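Local coordinates for GRAS family transcription factor containing protein, expressed (Oryza sativa Japonica Group, PDB 5HYZ), which probably acts in the nucleus as a homodimeric plant transcription factor, binding DNA through its GRAS domain and taking part in development and resistance to abiotic stress, at residues 241-246 and 368-373; 262-267 and 364-369; 347-352 and 359-364. All coordinates share one frame; numbering follows the deposited sequence.

Interaction 1 of 3, residues 241-246 and 368-373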
loop_
_atom_site.group_PDB
_atom_site.type_symbol
_atom_site.label_atom_id
_atom_site.label_comp_id
_atom_site.label_asym_id
_atom_site.label_seq_id
_atom_site.Cartn_x
_atom_site.Cartn_y
_atom_site.Cartn_z
ATOM N N GLU A 241 2.369 -12.380 -15.987
ATOM C CA GLU A 241 1.983 -12.066 -17.354
ATOM C C GLU A 241 0.527 -11.613 -17.393
ATOM O O GLU A 241 -0.262 -11.964 -16.528
ATOM C CB GLU A 241 2.200 -13.276 -18.269
ATOM C CG GLU A 241 3.588 -13.336 -18.973
ATOM C CD GLU A 241 3.860 -12.069 -19.795
ATOM O OE1 GLU A 241 2.874 -11.477 -20.266
ATOM O OE2 GLU A 241 5.023 -11.633 -19.926
ATOM N N TYR A 242 0.197 -10.818 -18.393
ATOM C CA TYR A 242 -1.206 -10.437 -18.659
ATOM C C TYR A 242 -1.994 -11.649 -19.142
ATOM O O TYR A 242 -1.531 -12.399 -20.015
ATOM C CB TYR A 242 -1.248 -9.335 -19.718
ATOM C CG TYR A 242 -0.481 -8.078 -19.316
ATOM C CD1 TYR A 242 -0.945 -7.265 -18.298
ATOM C CD2 TYR A 242 0.703 -7.721 -19.967
ATOM C CE1 TYR A 242 -0.265 -6.082 -17.920
ATOM C CE2 TYR A 242 1.398 -6.548 -19.612
ATOM C CZ TYR A 242 0.895 -5.731 -18.598
ATOM O OH TYR A 242 1.578 -4.591 -18.255
ATOM N N GLU A 243 -3.196 -11.828 -18.623
ATOM C CA GLU A 243 -3.916 -13.061 -18.898
ATOM C C GLU A 243 -4.857 -12.828 -20.053
ATOM O O GLU A 243 -6.060 -12.624 -19.827
ATOM C CB GLU A 243 -4.678 -13.499 -17.621
ATOM C CG GLU A 243 -5.397 -14.829 -17.717
ATOM C CD GLU A 243 -4.463 -15.953 -18.041
ATOM O OE1 GLU A 243 -3.388 -16.069 -17.392
ATOM O OE2 GLU A 243 -4.792 -16.741 -18.947
ATOM N N VAL A 244 -4.323 -12.829 -21.281
ATOM C CA VAL A 244 -5.231 -12.550 -22.433
ATOM C C VAL A 244 -4.566 -13.160 -23.653
ATOM O O VAL A 244 -3.352 -13.076 -23.773
ATOM C CB VAL A 244 -5.527 -11.024 -22.602
ATOM C CG1 VAL A 244 -4.242 -10.245 -22.870
ATOM C CG2 VAL A 244 -6.582 -10.826 -23.740
ATOM N N SER A 245 -5.355 -13.851 -24.498
ATOM C CA SER A 245 -4.788 -14.586 -25.612
ATOM C C SER A 245 -4.765 -13.692 -26.873
ATOM O O SER A 245 -5.767 -13.583 -27.591
ATOM C CB SER A 245 -5.622 -15.878 -25.875
ATOM O OG SER A 245 -4.986 -16.625 -26.918
ATOM N N LEU A 246 -3.640 -13.035 -27.106
ATOM C CA LEU A 246 -3.514 -12.095 -28.211
ATOM C C LEU A 246 -2.296 -12.449 -29.029
ATOM O O LEU A 246 -1.497 -11.585 -29.368
ATOM C CB LEU A 246 -3.394 -10.662 -27.701
ATOM C CG LEU A 246 -4.538 -10.204 -26.820
ATOM C CD1 LEU A 246 -4.351 -8.765 -26.348
ATOM C CD2 LEU A 246 -5.897 -10.288 -27.568
ATOM N N LEU A 368 -6.831 -11.379 -14.680
ATOM C CA LEU A 368 -6.194 -10.324 -15.445
ATOM C C LEU A 368 -4.688 -10.414 -15.423
ATOM O O LEU A 368 -4.033 -10.123 -16.446
ATOM C CB LEU A 368 -6.575 -8.945 -14.918
ATOM C CG LEU A 368 -8.039 -8.555 -15.077
ATOM C CD1 LEU A 368 -8.243 -7.145 -14.585
ATOM C CD2 LEU A 368 -8.528 -8.712 -16.560
ATOM N N LEU A 369 -4.143 -10.782 -14.267
ATOM C CA LEU A 369 -2.622 -10.774 -14.127
ATOM C C LEU A 369 -2.260 -12.063 -13.430
ATOM O O LEU A 369 -2.729 -12.317 -12.310
ATOM C CB LEU A 369 -2.139 -9.580 -13.299
ATOM C CG LEU A 369 -0.664 -9.211 -13.550
ATOM C CD1 LEU A 369 -0.377 -7.919 -12.831
ATOM C CD2 LEU A 369 0.270 -10.239 -13.026
ATOM N N THR A 370 -1.474 -12.907 -14.070
ATOM C CA THR A 370 -1.206 -14.252 -13.567
ATOM C C THR A 370 0.253 -14.447 -13.185
ATOM O O THR A 370 1.150 -14.047 -13.937
ATOM C CB THR A 370 -1.621 -15.232 -14.659
ATOM O OG1 THR A 370 -2.994 -14.915 -14.976
ATOM C CG2 THR A 370 -1.509 -16.657 -14.241
ATOM N N VAL A 371 0.503 -15.108 -12.060
ATOM C CA VAL A 371 1.866 -15.323 -11.598
ATOM C C VAL A 371 2.069 -16.818 -11.465
ATOM O O VAL A 371 1.150 -17.556 -11.066
ATOM C CB VAL A 371 2.114 -14.633 -10.237
ATOM C CG1 VAL A 371 3.523 -15.015 -9.677
ATOM C CG2 VAL A 371 2.137 -13.082 -10.476
ATOM N N SER A 372 3.259 -17.302 -11.812
ATOM C CA SER A 372 3.589 -18.724 -11.668
ATOM C C SER A 372 5.085 -18.880 -11.428
ATOM O O SER A 372 5.867 -17.952 -11.689
ATOM C CB SER A 372 3.183 -19.528 -12.924
ATOM O OG SER A 372 3.676 -18.883 -14.087
ATOM N N ALA A 373 5.462 -20.027 -10.911
ATOM C CA ALA A 373 6.875 -20.335 -10.629
ATOM C C ALA A 373 7.257 -21.637 -11.366
ATOM O O ALA A 373 6.398 -22.522 -11.513
ATOM C CB ALA A 373 7.093 -20.516 -9.109
#
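In the Rossmann-like sheet of the GRAS domain, the end of parallel strand 236-242 is joined by the C-terminal strand 366-374, which runs antiparallel to it, so that Glu241 pairs with Thr370 and Tyr242 with Leu369. Glu241 and Thr370 form the hydrogen-bonded pair. Thr370 N reaches Glu241 O over 2.9 Å in an almost straight bond (177° at the hydrogen), and Glu241 N returns a bond to Thr370 O. Just past Tyr242, Glu243 N binds Leu368 O at 2.9 Å, as the chain leaves the strand through an inverse gamma turn centred on Glu243.

The side-chain bond lies between Glu243 and Thr370. Glu243 sends CG anti to the backbone N (chi1 -176°) and then bends at chi2, which brings OE1 of its carboxylate to Thr370 OG1. Thr370 OG1 donates to Glu243 OE1 at 2.7 Å, arriving on the anti side of the carboxylate and 17° out of its plane. A beta-branched threonine suits the strand and offers a hydroxyl on the same side; that hydroxyl also bonds Ser360 OG of the adjoining strand 358-363. On the face bearing Tyr242, Leu369 CD2 lies 3.9 Å from Glu241 O, an apolar branch set beside the backbone bonds.

The second oxygen, Glu243 OE2, accepts from Ser311 N, while Glu241 OE2 turns away to Tyr212 N. Both oxygens of the buried Glu243 carboxylate therefore have donors, which would be expected to ease the cost of burying a charge and to hold the group's rotation where the strand gives way to the turn.

Interaction 2 of 3, residues 262-267 and 364-369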
loop_
_atom_site.group_PDB
_atom_site.type_symbol
_atom_site.label_atom_id
_atom_site.label_comp_id
_atom_site.label_asym_id
_atom_site.label_seq_id
_atom_site.Cartn_x
_atom_site.Cartn_y
_atom_site.Cartn_z
ATOM N N TYR A 262 -9.675 -5.715 -21.714
ATOM C CA TYR A 262 -9.581 -4.284 -21.445
ATOM C C TYR A 262 -10.858 -3.744 -20.782
ATOM O O TYR A 262 -10.797 -2.774 -20.036
ATOM C CB TYR A 262 -9.225 -3.525 -22.752
ATOM C CG TYR A 262 -7.728 -3.616 -22.987
ATOM C CD1 TYR A 262 -6.840 -2.903 -22.182
ATOM C CD2 TYR A 262 -7.200 -4.490 -23.950
ATOM C CE1 TYR A 262 -5.475 -3.051 -22.339
ATOM C CE2 TYR A 262 -5.864 -4.608 -24.131
ATOM C CZ TYR A 262 -4.997 -3.884 -23.298
ATOM O OH TYR A 262 -3.645 -4.026 -23.425
ATOM N N ARG A 263 -12.007 -4.369 -21.019
ATOM C CA ARG A 263 -13.213 -3.941 -20.288
ATOM C C ARG A 263 -12.988 -4.067 -18.780
ATOM O O ARG A 263 -13.245 -3.128 -18.021
ATOM C CB ARG A 263 -14.441 -4.772 -20.689
ATOM C CG ARG A 263 -15.737 -4.197 -20.092
ATOM C CD ARG A 263 -16.932 -5.133 -20.158
ATOM N NE ARG A 263 -16.779 -6.288 -19.275
ATOM C CZ ARG A 263 -17.677 -7.267 -19.145
ATOM N NH1 ARG A 263 -18.827 -7.247 -19.834
ATOM N NH2 ARG A 263 -17.423 -8.276 -18.315
ATOM N N SER A 264 -12.440 -5.208 -18.357
ATOM C CA SER A 264 -12.119 -5.351 -16.917
ATOM C C SER A 264 -11.109 -4.308 -16.432
ATOM O O SER A 264 -11.339 -3.677 -15.374
ATOM C CB SER A 264 -11.595 -6.773 -16.613
ATOM O OG SER A 264 -12.509 -7.715 -17.114
ATOM N N LEU A 265 -10.001 -4.103 -17.171
ATOM C CA LEU A 265 -9.035 -3.065 -16.775
ATOM C C LEU A 265 -9.662 -1.654 -16.653
ATOM O O LEU A 265 -9.409 -0.890 -15.681
ATOM C CB LEU A 265 -7.862 -2.953 -17.758
ATOM C CG LEU A 265 -6.847 -4.097 -17.679
ATOM C CD1 LEU A 265 -5.859 -3.975 -18.815
ATOM C CD2 LEU A 265 -6.145 -4.037 -16.306
ATOM N N PHE A 266 -10.447 -1.285 -17.672
ATOM C CA PHE A 266 -11.092 0.046 -17.677
ATOM C C PHE A 266 -12.031 0.199 -16.496
ATOM O O PHE A 266 -12.058 1.275 -15.876
ATOM C CB PHE A 266 -11.852 0.295 -19.007
ATOM C CG PHE A 266 -10.958 0.842 -20.107
ATOM C CD1 PHE A 266 -9.880 0.100 -20.586
ATOM C CD2 PHE A 266 -11.201 2.094 -20.667
ATOM C CE1 PHE A 266 -9.052 0.600 -21.582
ATOM C CE2 PHE A 266 -10.389 2.603 -21.665
ATOM C CZ PHE A 266 -9.324 1.867 -22.136
ATOM N N GLU A 267 -12.806 -0.847 -16.198
ATOM C CA GLU A 267 -13.699 -0.812 -15.041
ATOM C C GLU A 267 -12.933 -0.653 -13.707
ATOM O O GLU A 267 -13.341 0.127 -12.819
ATOM C CB GLU A 267 -14.563 -2.044 -14.986
ATOM C CG GLU A 267 -15.676 -2.073 -16.006
ATOM C CD GLU A 267 -16.450 -3.387 -16.003
ATOM O OE1 GLU A 267 -16.355 -4.109 -14.968
ATOM O OE2 GLU A 267 -17.146 -3.711 -17.022
ATOM N N GLU A 364 -13.996 -8.960 -11.161
ATOM C CA GLU A 364 -15.315 -9.601 -11.424
ATOM C C GLU A 364 -15.146 -11.026 -11.959
ATOM O O GLU A 364 -15.762 -11.419 -12.951
ATOM C CB GLU A 364 -16.139 -8.746 -12.407
ATOM C CG GLU A 364 -17.632 -8.735 -12.076
ATOM C CD GLU A 364 -18.287 -7.457 -12.573
ATOM O OE1 GLU A 364 -18.673 -6.617 -11.724
ATOM O OE2 GLU A 364 -18.375 -7.281 -13.813
ATOM N N LYS A 365 -14.262 -11.760 -11.297
ATOM C CA LYS A 365 -13.933 -13.154 -11.563
ATOM C C LYS A 365 -13.247 -13.450 -12.891
ATOM O O LYS A 365 -13.020 -14.613 -13.197
ATOM C CB LYS A 365 -15.202 -14.001 -11.423
ATOM C CG LYS A 365 -15.804 -13.767 -10.026
ATOM C CD LYS A 365 -16.596 -14.988 -9.507
ATOM C CE LYS A 365 -17.368 -14.615 -8.221
ATOM N NZ LYS A 365 -16.466 -13.977 -7.184
ATOM N N ARG A 366 -12.826 -12.421 -13.597
ATOM C CA ARG A 366 -12.068 -12.567 -14.831
ATOM C C ARG A 366 -10.570 -12.352 -14.527
ATOM O O ARG A 366 -10.199 -11.261 -14.159
ATOM C CB ARG A 366 -12.588 -11.544 -15.860
ATOM C CG ARG A 366 -11.660 -10.949 -16.988
ATOM C CD ARG A 366 -10.758 -11.944 -17.653
ATOM N NE ARG A 366 -10.254 -11.588 -18.983
ATOM C CZ ARG A 366 -9.240 -12.261 -19.525
ATOM N NH1 ARG A 366 -8.668 -13.237 -18.802
ATOM N NH2 ARG A 366 -8.786 -11.995 -20.748
ATOM N N PRO A 367 -9.762 -13.380 -14.708
ATOM C CA PRO A 367 -8.317 -13.325 -14.418
ATOM C C PRO A 367 -7.672 -12.239 -15.262
ATOM O O PRO A 367 -7.947 -12.218 -16.467
ATOM C CB PRO A 367 -7.814 -14.722 -14.839
ATOM C CG PRO A 367 -9.014 -15.587 -14.846
ATOM C CD PRO A 367 -10.208 -14.735 -15.088
ATOM N N LEU A 368 -6.831 -11.379 -14.680
ATOM C CA LEU A 368 -6.194 -10.324 -15.445
ATOM C C LEU A 368 -4.688 -10.414 -15.423
ATOM O O LEU A 368 -4.033 -10.123 -16.446
ATOM C CB LEU A 368 -6.575 -8.945 -14.918
ATOM C CG LEU A 368 -8.039 -8.555 -15.077
ATOM C CD1 LEU A 368 -8.243 -7.145 -14.585
ATOM C CD2 LEU A 368 -8.528 -8.712 -16.560
ATOM N N LEU A 369 -4.143 -10.782 -14.267
ATOM C CA LEU A 369 -2.622 -10.774 -14.127
ATOM C C LEU A 369 -2.260 -12.063 -13.430
ATOM O O LEU A 369 -2.729 -12.317 -12.310
ATOM C CB LEU A 369 -2.139 -9.580 -13.299
ATOM C CG LEU A 369 -0.664 -9.211 -13.550
ATOM C CD1 LEU A 369 -0.377 -7.919 -12.831
ATOM C CD2 LEU A 369 0.270 -10.239 -13.026
HETATM O O HOH W 1 -17.273 -3.788 -12.768
#
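Ser264 holds OG beside its backbone N (chi1 -53°), and Arg366 swings CG roughly anti to its own N (chi1 151°); together these two torsions set Ser264 OG 3.3 Å from Arg366 CG, and a bend at chi2 turns the rest of the arginine chain. The contact lays helix 251-272 across the start of strand 366-374 in the GRAS domain; the axes of 262-267 and 366-368 pass 9.4 Å apart, their directions at 80°. The small Ser264 faces the strand, and its hydroxyl is weakly bonded to Ser260 O one turn earlier.

Leu368 fills the buried end. Its CD2 rests 3.6 Å from Ser264 CB, and its CD1 meets Leu265 CD2 at 4.1 Å as the two leucines slide past each other in opposite directions; Tyr89 of helix 89-104 touches both. Branched, flexible leucines suit such an apolar junction.

Toward solvent the contact turns polar. The Glu267 and Glu364 side chains cross at about a right angle, and Glu267 OE1 comes within 3.9 Å of Glu364 OE2, a closeness of like charges that would be unfavourable without help. Arg263 NE offers Glu267 OE2 a charge-only salt bridge, and Trp363 NE1 bonds Glu267 OE1.

Interaction 3 of 3, residues 347-352 and 359-364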
loop_
_atom_site.group_PDB
_atom_site.type_symbol
_atom_site.label_atom_id
_atom_site.label_comp_id
_atom_site.label_asym_id
_atom_site.label_seq_id
_atom_site.Cartn_x
_atom_site.Cartn_y
_atom_site.Cartn_z
ATOM N N TYR A 347 -14.826 -2.330 -4.983
ATOM C CA TYR A 347 -13.800 -3.011 -5.796
ATOM C C TYR A 347 -14.173 -4.463 -6.012
ATOM O O TYR A 347 -14.843 -5.061 -5.184
ATOM C CB TYR A 347 -12.434 -2.896 -5.133
ATOM C CG TYR A 347 -11.885 -1.490 -5.133
ATOM C CD1 TYR A 347 -11.186 -1.014 -6.217
ATOM C CD2 TYR A 347 -12.056 -0.644 -4.035
ATOM C CE1 TYR A 347 -10.653 0.283 -6.211
ATOM C CE2 TYR A 347 -11.543 0.650 -4.025
ATOM C CZ TYR A 347 -10.833 1.092 -5.115
ATOM O OH TYR A 347 -10.282 2.347 -5.147
ATOM N N LYS A 348 -13.767 -5.041 -7.136
ATOM C CA LYS A 348 -14.213 -6.373 -7.490
ATOM C C LYS A 348 -13.011 -7.297 -7.698
ATOM O O LYS A 348 -13.051 -8.167 -8.537
ATOM C CB LYS A 348 -15.049 -6.355 -8.784
ATOM C CG LYS A 348 -16.188 -5.296 -8.756
ATOM C CD LYS A 348 -17.067 -5.534 -7.572
ATOM C CE LYS A 348 -18.206 -4.495 -7.494
ATOM N NZ LYS A 348 -18.819 -4.343 -6.112
ATOM N N TYR A 349 -11.948 -7.091 -6.914
ATOM C CA TYR A 349 -10.785 -7.983 -7.017
ATOM C C TYR A 349 -10.969 -9.284 -6.305
ATOM O O TYR A 349 -11.578 -9.339 -5.219
ATOM C CB TYR A 349 -9.541 -7.284 -6.457
ATOM C CG TYR A 349 -9.124 -6.094 -7.273
ATOM C CD1 TYR A 349 -8.643 -6.233 -8.605
ATOM C CD2 TYR A 349 -9.179 -4.826 -6.724
ATOM C CE1 TYR A 349 -8.230 -5.125 -9.330
ATOM C CE2 TYR A 349 -8.774 -3.726 -7.453
ATOM C CZ TYR A 349 -8.327 -3.887 -8.780
ATOM O OH TYR A 349 -7.932 -2.761 -9.477
ATOM N N SER A 350 -10.464 -10.354 -6.894
ATOM C CA SER A 350 -10.406 -11.647 -6.198
ATOM C C SER A 350 -9.268 -12.446 -6.747
ATOM O O SER A 350 -8.662 -12.026 -7.727
ATOM C CB SER A 350 -11.718 -12.473 -6.373
ATOM O OG SER A 350 -11.848 -12.951 -7.696
ATOM N N LEU A 351 -8.979 -13.579 -6.131
ATOM C CA LEU A 351 -7.915 -14.464 -6.637
ATOM C C LEU A 351 -8.512 -15.671 -7.274
ATOM O O LEU A 351 -9.454 -16.260 -6.747
ATOM C CB LEU A 351 -6.974 -14.901 -5.495
ATOM C CG LEU A 351 -6.019 -13.932 -4.815
ATOM C CD1 LEU A 351 -5.247 -13.066 -5.834
ATOM C CD2 LEU A 351 -6.656 -13.041 -3.791
ATOM N N VAL A 352 -7.971 -16.067 -8.407
ATOM C CA VAL A 352 -8.436 -17.254 -9.157
ATOM C C VAL A 352 -7.291 -18.188 -9.460
ATOM O O VAL A 352 -6.237 -17.738 -9.944
ATOM C CB VAL A 352 -9.098 -16.810 -10.477
ATOM C CG1 VAL A 352 -9.297 -17.987 -11.420
ATOM C CG2 VAL A 352 -10.437 -16.113 -10.154
ATOM N N LEU A 359 -1.516 -18.494 -10.210
ATOM C CA LEU A 359 -2.430 -17.739 -9.317
ATOM C C LEU A 359 -2.707 -16.458 -10.021
ATOM O O LEU A 359 -1.783 -15.793 -10.443
ATOM C CB LEU A 359 -1.802 -17.471 -7.951
ATOM C CG LEU A 359 -2.735 -16.715 -6.979
ATOM C CD1 LEU A 359 -3.951 -17.552 -6.627
ATOM C CD2 LEU A 359 -1.957 -16.420 -5.737
ATOM N N SER A 360 -3.966 -16.061 -10.174
ATOM C CA SER A 360 -4.246 -14.871 -10.957
ATOM C C SER A 360 -5.083 -13.888 -10.162
ATOM O O SER A 360 -6.012 -14.293 -9.410
ATOM C CB SER A 360 -4.966 -15.288 -12.265
ATOM O OG SER A 360 -5.153 -14.182 -13.111
ATOM N N LEU A 361 -4.808 -12.608 -10.362
ATOM C CA LEU A 361 -5.607 -11.546 -9.791
ATOM C C LEU A 361 -6.664 -11.245 -10.831
ATOM O O LEU A 361 -6.360 -11.019 -12.006
ATOM C CB LEU A 361 -4.760 -10.325 -9.481
ATOM C CG LEU A 361 -5.451 -9.030 -9.109
ATOM C CD1 LEU A 361 -6.198 -9.300 -7.780
ATOM C CD2 LEU A 361 -4.445 -7.875 -8.955
ATOM N N ALA A 362 -7.921 -11.327 -10.373
ATOM C CA ALA A 362 -9.088 -11.165 -11.227
ATOM C C ALA A 362 -9.947 -9.958 -10.897
ATOM O O ALA A 362 -9.953 -9.482 -9.763
ATOM C CB ALA A 362 -9.943 -12.464 -11.127
ATOM N N TRP A 363 -10.671 -9.465 -11.907
ATOM C CA TRP A 363 -11.670 -8.411 -11.715
ATOM C C TRP A 363 -13.032 -8.992 -12.098
ATOM O O TRP A 363 -13.167 -9.508 -13.207
ATOM C CB TRP A 363 -11.362 -7.172 -12.581
ATOM C CG TRP A 363 -12.421 -6.118 -12.413
ATOM C CD1 TRP A 363 -13.527 -5.945 -13.218
ATOM C CD2 TRP A 363 -12.501 -5.090 -11.390
ATOM N NE1 TRP A 363 -14.273 -4.882 -12.765
ATOM C CE2 TRP A 363 -13.669 -4.329 -11.659
ATOM C CE3 TRP A 363 -11.687 -4.713 -10.309
ATOM C CZ2 TRP A 363 -14.052 -3.248 -10.866
ATOM C CZ3 TRP A 363 -12.061 -3.652 -9.534
ATOM C CH2 TRP A 363 -13.239 -2.924 -9.812
ATOM N N GLU A 364 -13.996 -8.960 -11.161
ATOM C CA GLU A 364 -15.315 -9.601 -11.424
ATOM C C GLU A 364 -15.146 -11.026 -11.959
ATOM O O GLU A 364 -15.762 -11.419 -12.951
ATOM C CB GLU A 364 -16.139 -8.746 -12.407
ATOM C CG GLU A 364 -17.632 -8.735 -12.076
ATOM C CD GLU A 364 -18.287 -7.457 -12.573
ATOM O OE1 GLU A 364 -18.673 -6.617 -11.724
ATOM O OE2 GLU A 364 -18.375 -7.281 -13.813
#
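Ser350 O accepts the N-H of Ala362 at 2.8 Å, at the middle of the beta hairpin formed by strands 349-354 and 358-363. Ser350 N donates in return to Ala362 O, and the next hydrogen-bonded pair, Val352 and Ser360, repeats the exchange. Past the strand ends, Glu364 N still reaches Lys348 O at 2.9 Å. Between them, Tyr349 stands opposite Trp363 and Leu351 opposite Leu361 as non-hydrogen-bonded pairs.

On the Ser350 and Ala362 side the residues are small: Val352 CG2 lies 3.8 Å from Ala362 CB, and the methyl group lets the valine branch settle beside it. Ser360 CB lies 3.6 Å from Val352 O.

The other side is aromatic and aliphatic. Trp363 holds CG anti to its backbone N (chi1 178°), which carries the indole across to the partner strand. There its six-membered ring meets Tyr349 in a T-shaped stack, the indole edge directed at the tyrosine face, with centroids 5.0 Å apart and planes at 78°. Trp363 CE3 lies over the tyrosine ring, offset toward its rim, 3.6 Å from Tyr349 CE1. One face of the indole takes Lys348, whose backbone N also lies over it. A long lysine suits this place because its aliphatic base can pack on the ring while NZ continues to Ser345 O. The indole also packs on Ser268 and Val271 of helix 251-272, whereas Leu351 and Leu361 pack against Phe92 of helix 89-104. Lys348 CB sits 3.7 Å from the centroid of the Trp363 six-membered ring, only 7° off its normal.

From the N terminus, the chain first passes strand 236-242, then helix 251-272, and much later the hairpin and final strand of the predicted SAW region. Interaction 1 closes the longest loop, from 241-246 to 368-373. Interaction 2, opening at 262-267, returns to the same final strand and shares Leu368 and Leu369 with interaction 1. Interaction 3 is a short hairpin nested within both loops, and shares Glu364 with interaction 2. Backbone bonds of Leu361 to Leu368 and Leu369, at a classic beta bulge, join the hairpin to the last strand. Together the contacts tie the strand and helix of the predicted PFYRE region to the C-terminal strands of the predicted SAW region.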